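Local coordinates for putative thiosulfate sulfurtransferase YNJE (Escherichia coli, PDB 2WLR), which catalyses the transfer of sulfur from thiosulfate to cyanide, giving thiocyanate and sulfite, as a periplasmic rhodanese-type sulfurtransferase, at residues L6-L12 with H102-D108; Q18-A22 with H71-T75. All coordinates share one frame; numbering follows the deposited sequence.

Contact 1. Residues L6-L12 with H102-D108; sequences LAKPLTL and HISILSD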
ATOM      1  N   LEU A   6      24.291  19.850 -14.586  1.00 33.47           N
ATOM      2  CA  LEU A   6      23.560  18.863 -15.372  1.00 32.75           C
ATOM      3  C   LEU A   6      24.127  18.779 -16.784  1.00 31.76           C
ATOM      4  O   LEU A   6      24.562  19.792 -17.342  1.00 32.34           O
ATOM      5  CB  LEU A   6      22.074  19.234 -15.434  1.00 32.70           C
ATOM      6  CG  LEU A   6      21.332  19.231 -14.095  1.00 32.62           C
ATOM      7  CD1 LEU A   6      20.148  20.196 -14.094  1.00 33.28           C
ATOM      8  CD2 LEU A   6      20.896  17.818 -13.751  1.00 33.00           C
ATOM      9  N   ALA A   7      24.127  17.568 -17.352  1.00 30.81           N
ATOM     10  CA  ALA A   7      24.439  17.353 -18.770  1.00 29.59           C
ATOM     11  C   ALA A   7      23.394  18.073 -19.634  1.00 28.41           C
ATOM     12  O   ALA A   7      22.545  18.795 -19.101  1.00 28.63           O
ATOM     13  CB  ALA A   7      24.461  15.870 -19.079  1.00 29.72           C
ATOM     14  N   LYS A   8      23.434  17.893 -20.957  1.00 27.16           N
ATOM     15  CA  LYS A   8      22.536  18.671 -21.818  1.00 25.86           C
ATOM     16  C   LYS A   8      21.059  18.224 -21.627  1.00 23.77           C
ATOM     17  O   LYS A   8      20.789  17.018 -21.533  1.00 22.15           O
ATOM     18  CB  LYS A   8      22.979  18.632 -23.293  1.00 26.84           C
ATOM     19  CG  LYS A   8      22.578  17.409 -24.079  1.00 29.39           C
ATOM     20  CD  LYS A   8      22.537  17.680 -25.593  1.00 32.37           C
ATOM     21  CE  LYS A   8      21.337  16.962 -26.226  1.00 33.84           C
ATOM     22  NZ  LYS A   8      20.020  17.647 -25.947  1.00 34.51           N
ATOM     23  N   PRO A   9      20.122  19.188 -21.540  1.00 22.07           N
ATOM     24  CA  PRO A   9      18.707  18.817 -21.329  1.00 21.10           C
ATOM     25  C   PRO A   9      18.155  17.937 -22.448  1.00 20.22           C
ATOM     26  O   PRO A   9      18.597  18.037 -23.595  1.00 20.53           O
ATOM     27  CB  PRO A   9      17.970  20.157 -21.321  1.00 21.55           C
ATOM     28  CG  PRO A   9      19.034  21.220 -21.160  1.00 22.12           C
ATOM     29  CD  PRO A   9      20.309  20.646 -21.636  1.00 22.48           C
ATOM     30  N   LEU A  10      17.220  17.060 -22.097  1.00 18.11           N
ATOM     31  CA  LEU A  10      16.635  16.116 -23.043  1.00 18.29           C
ATOM     32  C   LEU A  10      15.128  16.198 -22.963  1.00 15.91           C
ATOM     33  O   LEU A  10      14.579  16.313 -21.857  1.00 15.54           O
ATOM     34  CB  LEU A  10      17.056  14.681 -22.685  1.00 19.10           C
ATOM     35  CG  LEU A  10      18.522  14.263 -22.882  1.00 21.99           C
ATOM     36  CD1 LEU A  10      18.792  12.958 -22.154  1.00 23.08           C
ATOM     37  CD2 LEU A  10      18.887  14.141 -24.349  1.00 24.23           C
ATOM     38  N   THR A  11      14.445  16.162 -24.106  1.00 14.52           N
ATOM     39  CA  THR A  11      13.000  15.968 -24.100  1.00 14.68           C
ATOM     40  C   THR A  11      12.723  14.494 -23.893  1.00 14.17           C
ATOM     41  O   THR A  11      13.635  13.653 -24.019  1.00 12.94           O
ATOM     42  CB  THR A  11      12.365  16.394 -25.410  1.00 13.06           C
ATOM     43  OG1 THR A  11      12.890  15.561 -26.467  1.00 14.40           O
ATOM     44  CG2 THR A  11      12.626  17.868 -25.669  1.00 16.57           C
ATOM     45  N   LEU A  12      11.478  14.152 -23.578  1.00 13.63           N
ATOM     46  CA  LEU A  12      11.115  12.768 -23.419  1.00 13.75           C
ATOM     47  C   LEU A  12      11.414  11.982 -24.693  1.00 14.21           C
ATOM     48  O   LEU A  12      11.891  10.872 -24.622  1.00 13.45           O
ATOM     49  CB  LEU A  12       9.650  12.591 -23.016  1.00 13.91           C
ATOM     50  CG  LEU A  12       9.220  11.167 -22.620  1.00 14.28           C
ATOM     51  CD1 LEU A  12       9.977  10.701 -21.391  1.00 17.09           C
ATOM     52  CD2 LEU A  12       7.705  11.091 -22.428  1.00 16.30           C
ATOM     53  N   HIS A 102      25.701  10.468 -16.624  1.00 18.07           N
ATOM     54  CA  HIS A 102      24.960  11.220 -17.628  1.00 18.46           C
ATOM     55  C   HIS A 102      23.609  11.640 -17.054  1.00 17.28           C
ATOM     56  O   HIS A 102      22.624  10.946 -17.285  1.00 18.59           O
ATOM     57  CB  HIS A 102      24.757  10.343 -18.864  1.00 19.15           C
ATOM     58  CG  HIS A 102      24.267  11.093 -20.059  1.00 22.56           C
ATOM     59  ND1 HIS A 102      23.503  12.237 -19.959  1.00 26.01           N
ATOM     60  CD2 HIS A 102      24.395  10.838 -21.382  1.00 24.62           C
ATOM     61  CE1 HIS A 102      23.209  12.675 -21.171  1.00 25.29           C
ATOM     62  NE2 HIS A 102      23.737  11.846 -22.052  1.00 26.70           N
ATOM     63  N   ILE A 103      23.599  12.742 -16.309  1.00 16.05           N
ATOM     64  CA  ILE A 103      22.422  13.218 -15.567  1.00 16.52           C
ATOM     65  C   ILE A 103      21.996  14.558 -16.116  1.00 16.87           C
ATOM     66  O   ILE A 103      22.731  15.539 -16.040  1.00 17.76           O
ATOM     67  CB  ILE A 103      22.717  13.364 -14.066  1.00 16.25           C
ATOM     68  CG1 ILE A 103      23.226  12.047 -13.482  1.00 17.66           C
ATOM     69  CG2 ILE A 103      21.448  13.820 -13.273  1.00 14.89           C
ATOM     70  CD1 ILE A 103      23.703  12.168 -12.064  1.00 19.46           C
ATOM     71  N   SER A 104      20.798  14.588 -16.700  1.00 16.87           N
ATOM     72  CA  SER A 104      20.220  15.784 -17.327  1.00 16.97           C
ATOM     73  C   SER A 104      18.891  16.149 -16.665  1.00 16.52           C
ATOM     74  O   SER A 104      18.405  15.410 -15.803  1.00 15.09           O
ATOM     75  CB  SER A 104      19.915  15.487 -18.790  1.00 17.47           C
ATOM     76  OG  SER A 104      21.083  15.140 -19.510  1.00 19.57           O
ATOM     77  N   ILE A 105      18.328  17.276 -17.070  1.00 16.07           N
ATOM     78  CA  ILE A 105      16.937  17.607 -16.761  1.00 16.12           C
ATOM     79  C   ILE A 105      16.047  17.132 -17.914  1.00 14.89           C
ATOM     80  O   ILE A 105      16.463  17.139 -19.089  1.00 14.41           O
ATOM     81  CB  ILE A 105      16.777  19.112 -16.541  1.00 16.86           C
ATOM     82  CG1 ILE A 105      15.443  19.434 -15.907  1.00 20.28           C
ATOM     83  CG2 ILE A 105      16.903  19.876 -17.852  1.00 21.22           C
ATOM     84  CD1 ILE A 105      15.451  20.750 -15.201  1.00 25.53           C
ATOM     85  N   LEU A 106      14.847  16.658 -17.584  1.00 12.74           N
ATOM     86  CA  LEU A 106      13.856  16.299 -18.589  1.00 12.01           C
ATOM     87  C   LEU A 106      13.131  17.592 -18.926  1.00 12.68           C
ATOM     88  O   LEU A 106      12.330  18.089 -18.118  1.00 12.98           O
ATOM     89  CB  LEU A 106      12.914  15.199 -18.088  1.00 11.57           C
ATOM     90  CG  LEU A 106      11.874  14.713 -19.099  1.00 13.04           C
ATOM     91  CD1 LEU A 106      12.497  14.088 -20.292  1.00 15.36           C
ATOM     92  CD2 LEU A 106      10.935  13.707 -18.407  1.00 13.71           C
ATOM     93  N   SER A 107      13.468  18.182 -20.080  1.00 14.23           N
ATOM     94  CA  SER A 107      13.116  19.576 -20.353  1.00 15.38           C
ATOM     95  C   SER A 107      11.630  19.810 -20.492  1.00 15.60           C
ATOM     96  O   SER A 107      11.137  20.839 -20.036  1.00 17.26           O
ATOM     97  CB  SER A 107      13.826  20.123 -21.600  1.00 16.27           C
ATOM     98  OG  SER A 107      13.612  19.305 -22.714  1.00 18.87           O
ATOM     99  N   ASP A 108      10.922  18.835 -21.050  1.00 14.80           N
ATOM    100  CA  ASP A 108       9.482  18.961 -21.289  1.00 13.86           C
ATOM    101  C   ASP A 108       8.634  18.206 -20.256  1.00 12.67           C
ATOM    102  O   ASP A 108       7.458  17.977 -20.478  1.00 11.45           O
ATOM    103  CB  ASP A 108       9.093  18.581 -22.747  1.00 13.73           C
ATOM    104  CG  ASP A 108       9.305  17.106 -23.082  1.00 15.27           C
ATOM    105  OD1 ASP A 108      10.049  16.409 -22.344  1.00 15.02           O
ATOM    106  OD2 ASP A 108       8.695  16.629 -24.070  1.00 18.28           O
TER
HETATM  107  O   HOH W   1      20.056  19.257 -18.257  1.00 25.43           O

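Contact 2. Residues Q18-A22 with H71-T75; sequences QNGKA and HNLKT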
ATOM      1  N   GLN A  18      17.393   7.621 -27.054  1.00 16.31           N
ATOM      2  CA  GLN A  18      18.720   7.388 -26.491  1.00 15.82           C
ATOM      3  C   GLN A  18      18.729   6.334 -25.395  1.00 14.43           C
ATOM      4  O   GLN A  18      19.744   6.146 -24.718  1.00 14.61           O
ATOM      5  CB  GLN A  18      19.293   8.716 -25.971  1.00 15.98           C
ATOM      6  CG  GLN A  18      19.494   9.722 -27.095  1.00 17.37           C
ATOM      7  CD  GLN A  18      19.920  11.112 -26.657  1.00 17.40           C
ATOM      8  OE1 GLN A  18      20.805  11.281 -25.811  1.00 20.01           O
ATOM      9  NE2 GLN A  18      19.331  12.122 -27.297  1.00 16.64           N
ATOM     10  N   ASN A  19      17.608   5.631 -25.234  1.00 14.52           N
ATOM     11  CA  ASN A  19      17.492   4.526 -24.283  1.00 14.62           C
ATOM     12  C   ASN A  19      17.809   4.953 -22.853  1.00 15.21           C
ATOM     13  O   ASN A  19      18.490   4.255 -22.099  1.00 16.31           O
ATOM     14  CB  ASN A  19      18.371   3.351 -24.729  1.00 14.71           C
ATOM     15  CG  ASN A  19      18.022   2.044 -24.017  1.00 15.97           C
ATOM     16  OD1 ASN A  19      16.881   1.841 -23.604  1.00 17.21           O
ATOM     17  ND2 ASN A  19      19.005   1.154 -23.889  1.00 17.04           N
ATOM     18  N   GLY A  20      17.283   6.107 -22.490  1.00 15.11           N
ATOM     19  CA  GLY A  20      17.479   6.687 -21.163  1.00 15.34           C
ATOM     20  C   GLY A  20      16.323   6.392 -20.241  1.00 15.06           C
ATOM     21  O   GLY A  20      15.347   5.750 -20.624  1.00 15.65           O
ATOM     22  N   LYS A  21      16.448   6.870 -19.006  1.00 14.30           N
ATOM     23  CA  LYS A  21      15.420   6.704 -17.994  1.00 14.81           C
ATOM     24  C   LYS A  21      15.101   8.058 -17.346  1.00 12.68           C
ATOM     25  O   LYS A  21      15.991   8.868 -17.105  1.00 13.48           O
ATOM     26  CB  LYS A  21      15.880   5.715 -16.924  1.00 16.32           C
ATOM     27  CG  LYS A  21      15.934   4.265 -17.434  1.00 20.47           C
ATOM     28  CD  LYS A  21      16.437   3.282 -16.384  1.00 23.80           C
ATOM     29  CE  LYS A  21      16.601   1.889 -16.981  1.00 25.42           C
ATOM     30  NZ  LYS A  21      17.739   1.848 -17.949  1.00 28.09           N
ATOM     31  N   ALA A  22      13.818   8.301 -17.116  1.00 10.97           N
ATOM     32  CA  ALA A  22      13.371   9.497 -16.396  1.00  9.60           C
ATOM     33  C   ALA A  22      13.233   9.183 -14.897  1.00  8.80           C
ATOM     34  O   ALA A  22      12.822   8.091 -14.512  1.00  9.12           O
ATOM     35  CB  ALA A  22      12.043  10.004 -16.986  1.00 10.38           C
ATOM     36  N   HIS A  71      16.777  -1.110 -10.327  1.00 16.38           N
ATOM     37  CA  HIS A  71      16.078  -0.442 -11.430  1.00 16.64           C
ATOM     38  C   HIS A  71      16.866  -0.432 -12.735  1.00 18.21           C
ATOM     39  O   HIS A  71      16.510   0.275 -13.659  1.00 16.54           O
ATOM     40  CB  HIS A  71      15.692   0.981 -11.020  1.00 15.85           C
ATOM     41  CG  HIS A  71      14.769   1.027  -9.846  1.00 15.13           C
ATOM     42  ND1 HIS A  71      13.398   0.967  -9.962  1.00 16.52           N
ATOM     43  CD2 HIS A  71      15.026   1.074  -8.522  1.00 10.88           C
ATOM     44  CE1 HIS A  71      12.863   1.000  -8.754  1.00 11.55           C
ATOM     45  NE2 HIS A  71      13.828   1.050  -7.864  1.00 16.54           N
ATOM     46  N   ASN A  72      17.947  -1.207 -12.802  1.00 20.23           N
ATOM     47  CA  ASN A  72      18.672  -1.382 -14.075  1.00 22.41           C
ATOM     48  C   ASN A  72      19.144  -0.052 -14.696  1.00 23.74           C
ATOM     49  O   ASN A  72      19.097   0.169 -15.926  1.00 24.36           O
ATOM     50  CB  ASN A  72      17.807  -2.171 -15.065  1.00 23.16           C
ATOM     51  CG  ASN A  72      17.264  -3.468 -14.466  1.00 24.60           C
ATOM     52  OD1 ASN A  72      18.022  -4.314 -13.981  1.00 27.27           O
ATOM     53  ND2 ASN A  72      15.942  -3.633 -14.506  1.00 24.71           N
ATOM     54  N   LEU A  73      19.666   0.819 -13.847  1.00 23.90           N
ATOM     55  CA  LEU A  73      20.251   2.052 -14.323  1.00 24.34           C
ATOM     56  C   LEU A  73      21.705   1.808 -14.697  1.00 25.85           C
ATOM     57  O   LEU A  73      22.542   1.553 -13.834  1.00 26.70           O
ATOM     58  CB  LEU A  73      20.145   3.127 -13.243  1.00 23.79           C
ATOM     59  CG  LEU A  73      18.726   3.688 -13.122  1.00 23.07           C
ATOM     60  CD1 LEU A  73      18.508   4.298 -11.755  1.00 21.27           C
ATOM     61  CD2 LEU A  73      18.480   4.728 -14.215  1.00 23.71           C
ATOM     62  N   LYS A  74      22.005   1.874 -15.988  1.00 27.13           N
ATOM     63  CA  LYS A  74      23.378   1.617 -16.400  1.00 28.42           C
ATOM     64  C   LYS A  74      24.238   2.846 -16.130  1.00 27.93           C
ATOM     65  O   LYS A  74      23.786   3.971 -16.354  1.00 28.13           O
ATOM     66  CB  LYS A  74      23.423   1.207 -17.867  1.00 28.86           C
ATOM     67  CG  LYS A  74      22.698  -0.107 -18.117  1.00 32.16           C
ATOM     68  CD  LYS A  74      21.367   0.096 -18.822  1.00 35.26           C
ATOM     69  CE  LYS A  74      21.556   0.196 -20.330  1.00 37.27           C
ATOM     70  NZ  LYS A  74      22.165   1.498 -20.791  1.00 39.92           N
ATOM     71  N   THR A  75      25.468   2.626 -15.645  1.00 27.16           N
ATOM     72  CA  THR A  75      26.371   3.714 -15.233  1.00 26.61           C
ATOM     73  C   THR A  75      26.306   4.939 -16.145  1.00 25.48           C
ATOM     74  O   THR A  75      26.153   6.073 -15.667  1.00 24.27           O
ATOM     75  CB  THR A  75      27.851   3.219 -15.170  1.00 27.04           C
ATOM     76  OG1 THR A  75      27.970   2.167 -14.200  1.00 28.99           O
ATOM     77  CG2 THR A  75      28.797   4.343 -14.801  1.00 26.61           C
TER

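Contact 1. Residues L6-L12 with H102-D108
Ser104 turns its OG anti to its carbonyl carbon (chi1 -61°), and this carries the hydroxyl across to Lys8, where it donates to the backbone O at 2.8 Å from above the carbonyl plane. Asp108 is set differently: its carboxylate stands between the backbone N and the carbonyl carbon (chi1 67°) and faces the start of a helix. There OD1 accepts Leu12 N at 2.9 Å, on the syn side and 27° out of the carboxylate plane. Thr11, the N-cap residue, caps with its own side chain a backbone N just beyond, so the helix start is held from two sources. Because OD2 of Asp108 also forms a salt bridge with Arg115, the carboxylate is fixed at both oxygens, and its negative charge is probably stabilised.

Between these two anchors the backbones pair as at the edge of a parallel sheet. Leu10 N reaches Ile105 O at 3.1 Å, and Ser107 N returns to Leu10 O at 2.8 Å, a single parallel bridge centred on Leu10 and Leu106. Farther back, Ala7 N bonds Ile103 O at 2.8 Å, while a water joins Ala7 O, 2.7 Å away, to Ile105 N where direct pairing lapses. Apolar groups close the seam: Pro9 CB lies 3.6 Å from Ile105 CG2, and Leu106 CD1 lies against Leu10 O and Leu12 N.

The N-terminal strap thus borders strand 103-105, much as short first strands flank the sheets of the other two rhodanese domains. Across that strand, Ser104 pairs with Val79 and Leu81 of strand 79-82; Ile103 packs on Leu95 of helix 85-97, and Leu10 on Leu15 of helix 12-17.

Contact 2. Residues Q18-A22 with H71-T75
Lys21 NZ donates to the backbone O of Asn72 over 3.0 Å, the one hydrogen bond joining these two segments. The ammonium comes in tilted 34° from the carbonyl plane, with a C=O...N angle of 142°. Its chain runs extended from the strand and then bends at the last torsion (chi4 70°), which turns NZ onto the carbonyl while CE stays alongside the same oxygen at 3.2 Å. CE also lies 3.7 Å from His71 O, so the end of the side chain meets two successive carbonyl oxygens just past helix 61-70.

Nearer the backbone, the aliphatic part of Lys21 crosses Leu73 at a slant. The contact is snug, Lys21 CD lying only 3.3 Å from Leu73 CD2, closer than carbons usually approach, and the same methyl also touches CB and CG of the lysine. Leu73 in turn rests on Trp67 and Ile68 of that helix and on Leu49 of strand 49-50, and the backbone of Lys21 pairs with Pro78 and Ala80. With an alanine here in place of Lys21, Asn72 O would probably lose this donor, and the flank of Leu73 that the lysine methylenes now overlay is likely to be uncovered.

Asn19 and Asn72 both adopt left-handed backbone angles just after a helix, and Asn19 is the C-prime residue of the Schellman motif that ends helix 12-17. Close by, Lys74 NZ lies 5.3 Å from Lys21 NZ, a separation of like charges that solvent at this surface site probably screens. Chemically, a strand lysine lends its methylenes to a leucine and its ammonium to a single backbone carbonyl, that of Asn72, just past helix 61-70; the partial negative charge of that oxygen, with His71 O close by, would be expected to favour the ammonium.

Overall arrangement
The two contacts share one rhodanese sheet, and contact 2 is nested within the loop of chain that contact 1 closes. Their centres are 13 Å apart, with helix 12-17 running between them: contact 1 holds its start, and contact 2 begins where it ends. They touch directly as well, Leu10 CD2 packing 3.6 Å from Gln18 NE2 and Leu106 CD2 4.1 Å from Ala22 CB. Contact 1 borders the outermost strand of the sheet, 103-105, whereas contact 2 ties an inner strand to the loop after helix 61-70. Both belong to the N-terminal repeat, away from the persulfide-forming Cys365, modified to a sulfinic acid in this crystal, which lies in the third rhodanese repeat.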